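Local structure of flagellar protein (Xanthomonas campestris pv. campestris, 3C12) at residues L9-A22 with G125-S138. The protein is a hook-capping protein, probably required for flagellar hook formation and possibly acting as a scaffold, represented here by its C-terminal domain. Numbering follows the deposited sequence.
Sequences LVGHNVLVPSAQVA and GLGTSPLANVLRVS
Leu15 pairs through its backbone with the C-terminal tail, whose residues 134-137 run alongside strand 13-17 in the opposite direction. Leu15 N donates to Arg136 O (3.0 Å, 149° at the hydrogen), and Leu15 O accepts from Leu135 N. Two CA-H...O contacts, Val14 CA to Arg136 O and Val137 CA to Asn13 O (3.5 Å), carry the pairing one step further.

Arg136 ties back to the C-terminal residue: NE donates to Ser138 OG, which lies 2° out of the guanidinium plane, while Leu15 CD2 sits 3.6 Å above one face of the Arg136 guanidinium, offset toward the rim. Leu15 and Arg136 thus run side by side; NH1 also forms a salt bridge with Glu65.

Apolar packing occupies another side of strand 13-17. Val134, with CG1 anti to its nitrogen (chi1 -174°), sets that methyl 3.9 Å from Val14 CB, and its CG2 approaches Val16 CG1 (4.2 Å). Leu9 is forked between two partners: CD1 meets Leu131 CD2, the two side chains crossing at about a right angle, and CD2 meets Val137 CG2. Farther along, Leu126 CD2 packs 3.6 Å from Gln20 O, the acceptor of the hydrogen bond from Ser18 OG, and near Ala22 CB.

Within the Tudor-like part of FlgD, strand 13-17 is thus flanked by the tail and by strand 98-115, with backbone hydrogen bonds between Val14 and Ala107 and between Val16 and Val105. Strand 118-123 adds Leu123 against Val14 and Leu121 against Val134, and strand 127-130 pairs antiparallel with strand 118-123.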
loop_
_atom_site.group_PDB
_atom_site.type_symbol
_atom_site.label_atom_id
_atom_site.label_comp_id
_atom_site.label_asym_id
_atom_site.label_seq_id
_atom_site.Cartn_x
_atom_site.Cartn_y
_atom_site.Cartn_z
ATOM N N LEU A 9 -0.977 20.726 -8.213
ATOM C CA LEU A 9 -1.570 19.408 -8.267
ATOM C C LEU A 9 -3.085 19.538 -8.331
ATOM O O LEU A 9 -3.776 18.665 -8.855
ATOM C CB LEU A 9 -1.169 18.606 -7.038
ATOM C CG LEU A 9 0.307 18.237 -6.960
ATOM C CD1 LEU A 9 0.606 17.590 -5.628
ATOM C CD2 LEU A 9 0.642 17.306 -8.103
ATOM N N VAL A 10 -3.601 20.640 -7.804
ATOM C CA VAL A 10 -5.042 20.856 -7.811
ATOM C C VAL A 10 -5.571 20.778 -9.241
ATOM O O VAL A 10 -5.026 21.406 -10.150
ATOM C CB VAL A 10 -5.409 22.231 -7.200
ATOM C CG1 VAL A 10 -6.923 22.339 -7.034
ATOM C CG2 VAL A 10 -4.712 22.410 -5.860
ATOM N N GLY A 11 -6.625 19.994 -9.439
ATOM C CA GLY A 11 -7.197 19.859 -10.767
ATOM C C GLY A 11 -6.679 18.664 -11.548
ATOM O O GLY A 11 -7.267 18.260 -12.550
ATOM N N HIS A 12 -5.574 18.092 -11.090
ATOM C CA HIS A 12 -4.989 16.943 -11.762
ATOM C C HIS A 12 -5.243 15.650 -10.991
ATOM O O HIS A 12 -5.935 15.654 -9.967
ATOM C CB HIS A 12 -3.489 17.166 -11.944
ATOM C CG HIS A 12 -3.158 18.263 -12.910
ATOM N ND1 HIS A 12 -1.864 18.649 -13.185
ATOM C CD2 HIS A 12 -3.954 19.037 -13.685
ATOM C CE1 HIS A 12 -1.877 19.613 -14.088
ATOM N NE2 HIS A 12 -3.134 19.866 -14.408
ATOM N N ASN A 13 -4.696 14.547 -11.498
ATOM C CA ASN A 13 -4.844 13.237 -10.867
ATOM C C ASN A 13 -3.511 12.763 -10.324
ATOM O O ASN A 13 -2.455 13.061 -10.877
ATOM C CB ASN A 13 -5.399 12.210 -11.861
ATOM C CG ASN A 13 -6.916 12.192 -11.891
ATOM O OD1 ASN A 13 -7.559 13.226 -12.042
ATOM N ND2 ASN A 13 -7.494 11.011 -11.748
ATOM N N VAL A 14 -3.563 12.032 -9.223
ATOM C CA VAL A 14 -2.352 11.529 -8.609
ATOM C C VAL A 14 -2.480 10.057 -8.280
ATOM O O VAL A 14 -3.580 9.504 -8.226
ATOM C CB VAL A 14 -2.018 12.290 -7.302
ATOM C CG1 VAL A 14 -1.737 13.747 -7.609
ATOM C CG2 VAL A 14 -3.170 12.162 -6.313
ATOM N N LEU A 15 -1.333 9.428 -8.077
ATOM C CA LEU A 15 -1.285 8.028 -7.723
ATOM C C LEU A 15 -0.722 7.959 -6.328
ATOM O O LEU A 15 0.403 8.374 -6.081
ATOM C CB LEU A 15 -0.396 7.249 -8.691
ATOM C CG LEU A 15 -1.096 6.635 -9.905
ATOM C CD1 LEU A 15 -1.861 7.701 -10.661
ATOM C CD2 LEU A 15 -0.066 5.983 -10.799
ATOM N N VAL A 16 -1.527 7.446 -5.412
ATOM C CA VAL A 16 -1.113 7.314 -4.032
ATOM C C VAL A 16 -1.364 5.897 -3.549
ATOM O O VAL A 16 -2.277 5.219 -4.017
ATOM C CB VAL A 16 -1.886 8.294 -3.129
ATOM C CG1 VAL A 16 -1.535 9.719 -3.494
ATOM C CG2 VAL A 16 -3.379 8.072 -3.286
ATOM N N PRO A 17 -0.532 5.422 -2.619
ATOM C CA PRO A 17 -0.670 4.077 -2.063
ATOM C C PRO A 17 -1.973 4.014 -1.280
ATOM O O PRO A 17 -2.162 4.771 -0.333
ATOM C CB PRO A 17 0.546 3.956 -1.150
ATOM C CG PRO A 17 1.543 4.842 -1.801
ATOM C CD PRO A 17 0.722 6.043 -2.170
ATOM N N SER A 18 -2.874 3.121 -1.675
ATOM C CA SER A 18 -4.151 3.001 -0.986
ATOM C C SER A 18 -4.599 1.553 -0.913
ATOM O O SER A 18 -4.463 0.811 -1.875
ATOM C CB SER A 18 -5.212 3.842 -1.706
ATOM O OG SER A 18 -6.433 3.849 -1.000
ATOM N N ALA A 19 -5.121 1.154 0.240
ATOM C CA ALA A 19 -5.600 -0.207 0.423
ATOM C C ALA A 19 -7.044 -0.288 -0.037
ATOM O O ALA A 19 -7.623 -1.366 -0.092
ATOM C CB ALA A 19 -5.496 -0.611 1.881
ATOM N N GLN A 20 -7.629 0.856 -0.365
ATOM C CA GLN A 20 -9.004 0.884 -0.830
ATOM C C GLN A 20 -9.191 1.828 -2.005
ATOM O O GLN A 20 -8.345 2.669 -2.282
ATOM C CB GLN A 20 -9.960 1.245 0.321
ATOM C CG GLN A 20 -9.553 2.429 1.188
ATOM C CD GLN A 20 -10.474 2.629 2.390
ATOM O OE1 GLN A 20 -10.726 1.700 3.154
ATOM N NE2 GLN A 20 -10.967 3.849 2.564
ATOM N N VAL A 21 -10.298 1.653 -2.715
ATOM C CA VAL A 21 -10.630 2.485 -3.866
ATOM C C VAL A 21 -12.022 3.049 -3.618
ATOM O O VAL A 21 -12.746 2.557 -2.765
ATOM C CB VAL A 21 -10.649 1.661 -5.169
ATOM C CG1 VAL A 21 -9.299 1.010 -5.392
ATOM C CG2 VAL A 21 -11.725 0.606 -5.097
ATOM N N ALA A 22 -12.406 4.079 -4.352
ATOM C CA ALA A 22 -13.724 4.648 -4.132
ATOM C C ALA A 22 -14.492 4.885 -5.423
ATOM O O ALA A 22 -13.900 5.115 -6.481
ATOM C CB ALA A 22 -13.602 5.948 -3.353
ATOM N N GLY A 125 -13.232 11.264 -3.261
ATOM C CA GLY A 125 -13.615 9.899 -2.972
ATOM C C GLY A 125 -12.798 9.249 -1.866
ATOM O O GLY A 125 -13.354 8.724 -0.893
ATOM N N LEU A 126 -11.474 9.284 -2.013
ATOM C CA LEU A 126 -10.573 8.674 -1.046
ATOM C C LEU A 126 -10.488 9.443 0.243
ATOM O O LEU A 126 -10.589 8.867 1.318
ATOM C CB LEU A 126 -9.172 8.541 -1.631
ATOM C CG LEU A 126 -9.036 7.497 -2.731
ATOM C CD1 LEU A 126 -7.639 7.534 -3.308
ATOM C CD2 LEU A 126 -9.344 6.128 -2.160
ATOM N N GLY A 127 -10.289 10.747 0.137
ATOM C CA GLY A 127 -10.178 11.550 1.332
ATOM C C GLY A 127 -8.915 12.388 1.380
ATOM O O GLY A 127 -8.563 13.088 0.427
ATOM N N THR A 128 -8.214 12.308 2.496
ATOM C CA THR A 128 -7.014 13.101 2.666
ATOM C C THR A 128 -5.717 12.379 2.400
ATOM O O THR A 128 -5.603 11.167 2.579
ATOM C CB THR A 128 -6.961 13.705 4.084
ATOM O OG1 THR A 128 -7.183 15.120 3.991
ATOM C CG2 THR A 128 -5.608 13.404 4.775
ATOM N N SER A 129 -4.728 13.150 1.976
ATOM C CA SER A 129 -3.431 12.596 1.714
ATOM C C SER A 129 -2.350 13.635 1.834
ATOM O O SER A 129 -2.427 14.699 1.236
ATOM C CB SER A 129 -3.367 11.987 0.318
ATOM O OG SER A 129 -2.057 11.498 0.073
ATOM N N PRO A 130 -1.322 13.339 2.630
ATOM C CA PRO A 130 -0.235 14.302 2.776
ATOM C C PRO A 130 0.598 14.354 1.489
ATOM O O PRO A 130 0.902 13.322 0.876
ATOM C CB PRO A 130 0.555 13.746 3.954
ATOM C CG PRO A 130 0.323 12.272 3.842
ATOM C CD PRO A 130 -1.148 12.206 3.553
ATOM N N LEU A 131 0.920 15.565 1.059
ATOM C CA LEU A 131 1.743 15.752 -0.121
ATOM C C LEU A 131 3.029 15.063 0.317
ATOM O O LEU A 131 3.694 15.533 1.247
ATOM C CB LEU A 131 1.978 17.250 -0.337
ATOM C CG LEU A 131 2.755 17.730 -1.560
ATOM C CD1 LEU A 131 4.238 17.425 -1.389
ATOM C CD2 LEU A 131 2.174 17.067 -2.806
ATOM N N ALA A 132 3.356 13.941 -0.319
ATOM C CA ALA A 132 4.549 13.162 0.030
ATOM C C ALA A 132 4.199 11.717 -0.231
ATOM O O ALA A 132 5.016 10.949 -0.745
ATOM C CB ALA A 132 4.918 13.331 1.510
ATOM N N ASN A 133 2.975 11.356 0.142
ATOM C CA ASN A 133 2.489 10.012 -0.065
ATOM C C ASN A 133 2.213 9.859 -1.541
ATOM O O ASN A 133 1.902 8.773 -2.006
ATOM C CB ASN A 133 1.203 9.759 0.722
ATOM C CG ASN A 133 1.442 9.627 2.213
ATOM O OD1 ASN A 133 0.729 8.907 2.897
ATOM N ND2 ASN A 133 2.442 10.333 2.723
ATOM N N VAL A 134 2.333 10.954 -2.287
ATOM C CA VAL A 134 2.084 10.896 -3.722
ATOM C C VAL A 134 3.193 10.140 -4.446
ATOM O O VAL A 134 4.377 10.356 -4.193
ATOM C CB VAL A 134 1.957 12.303 -4.340
ATOM C CG1 VAL A 134 1.547 12.191 -5.811
ATOM C CG2 VAL A 134 0.936 13.113 -3.564
ATOM N N LEU A 135 2.794 9.242 -5.341
ATOM C CA LEU A 135 3.739 8.447 -6.107
ATOM C C LEU A 135 4.124 9.203 -7.377
ATOM O O LEU A 135 5.272 9.154 -7.816
ATOM C CB LEU A 135 3.121 7.082 -6.455
ATOM C CG LEU A 135 3.940 6.029 -7.237
ATOM C CD1 LEU A 135 3.873 6.291 -8.741
ATOM C CD2 LEU A 135 5.390 6.026 -6.737
ATOM N N ARG A 136 3.160 9.910 -7.960
ATOM C CA ARG A 136 3.405 10.673 -9.170
ATOM C C ARG A 136 2.093 11.191 -9.731
ATOM O O ARG A 136 1.023 10.688 -9.388
ATOM C CB ARG A 136 4.086 9.805 -10.230
ATOM C CG ARG A 136 3.174 8.784 -10.890
ATOM C CD ARG A 136 3.763 8.336 -12.211
ATOM N NE ARG A 136 2.902 7.417 -12.952
ATOM C CZ ARG A 136 2.998 6.091 -12.902
ATOM N NH1 ARG A 136 3.925 5.512 -12.137
ATOM N NH2 ARG A 136 2.171 5.345 -13.627
ATOM N N VAL A 137 2.179 12.189 -10.606
ATOM C CA VAL A 137 0.985 12.761 -11.220
ATOM C C VAL A 137 0.663 12.027 -12.498
ATOM O O VAL A 137 1.219 12.348 -13.548
ATOM C CB VAL A 137 1.164 14.251 -11.604
ATOM C CG1 VAL A 137 -0.157 14.798 -12.169
ATOM C CG2 VAL A 137 1.621 15.059 -10.402
ATOM N N SER A 138 -0.226 11.045 -12.417
ATOM C CA SER A 138 -0.617 10.290 -13.611
ATOM C C SER A 138 -2.122 10.024 -13.632
ATOM O O SER A 138 -2.768 10.244 -12.581
ATOM C CB SER A 138 0.158 8.951 -13.697
ATOM O OG SER A 138 1.491 9.124 -14.191
ATOM O OXT SER A 138 -2.634 9.595 -14.695
#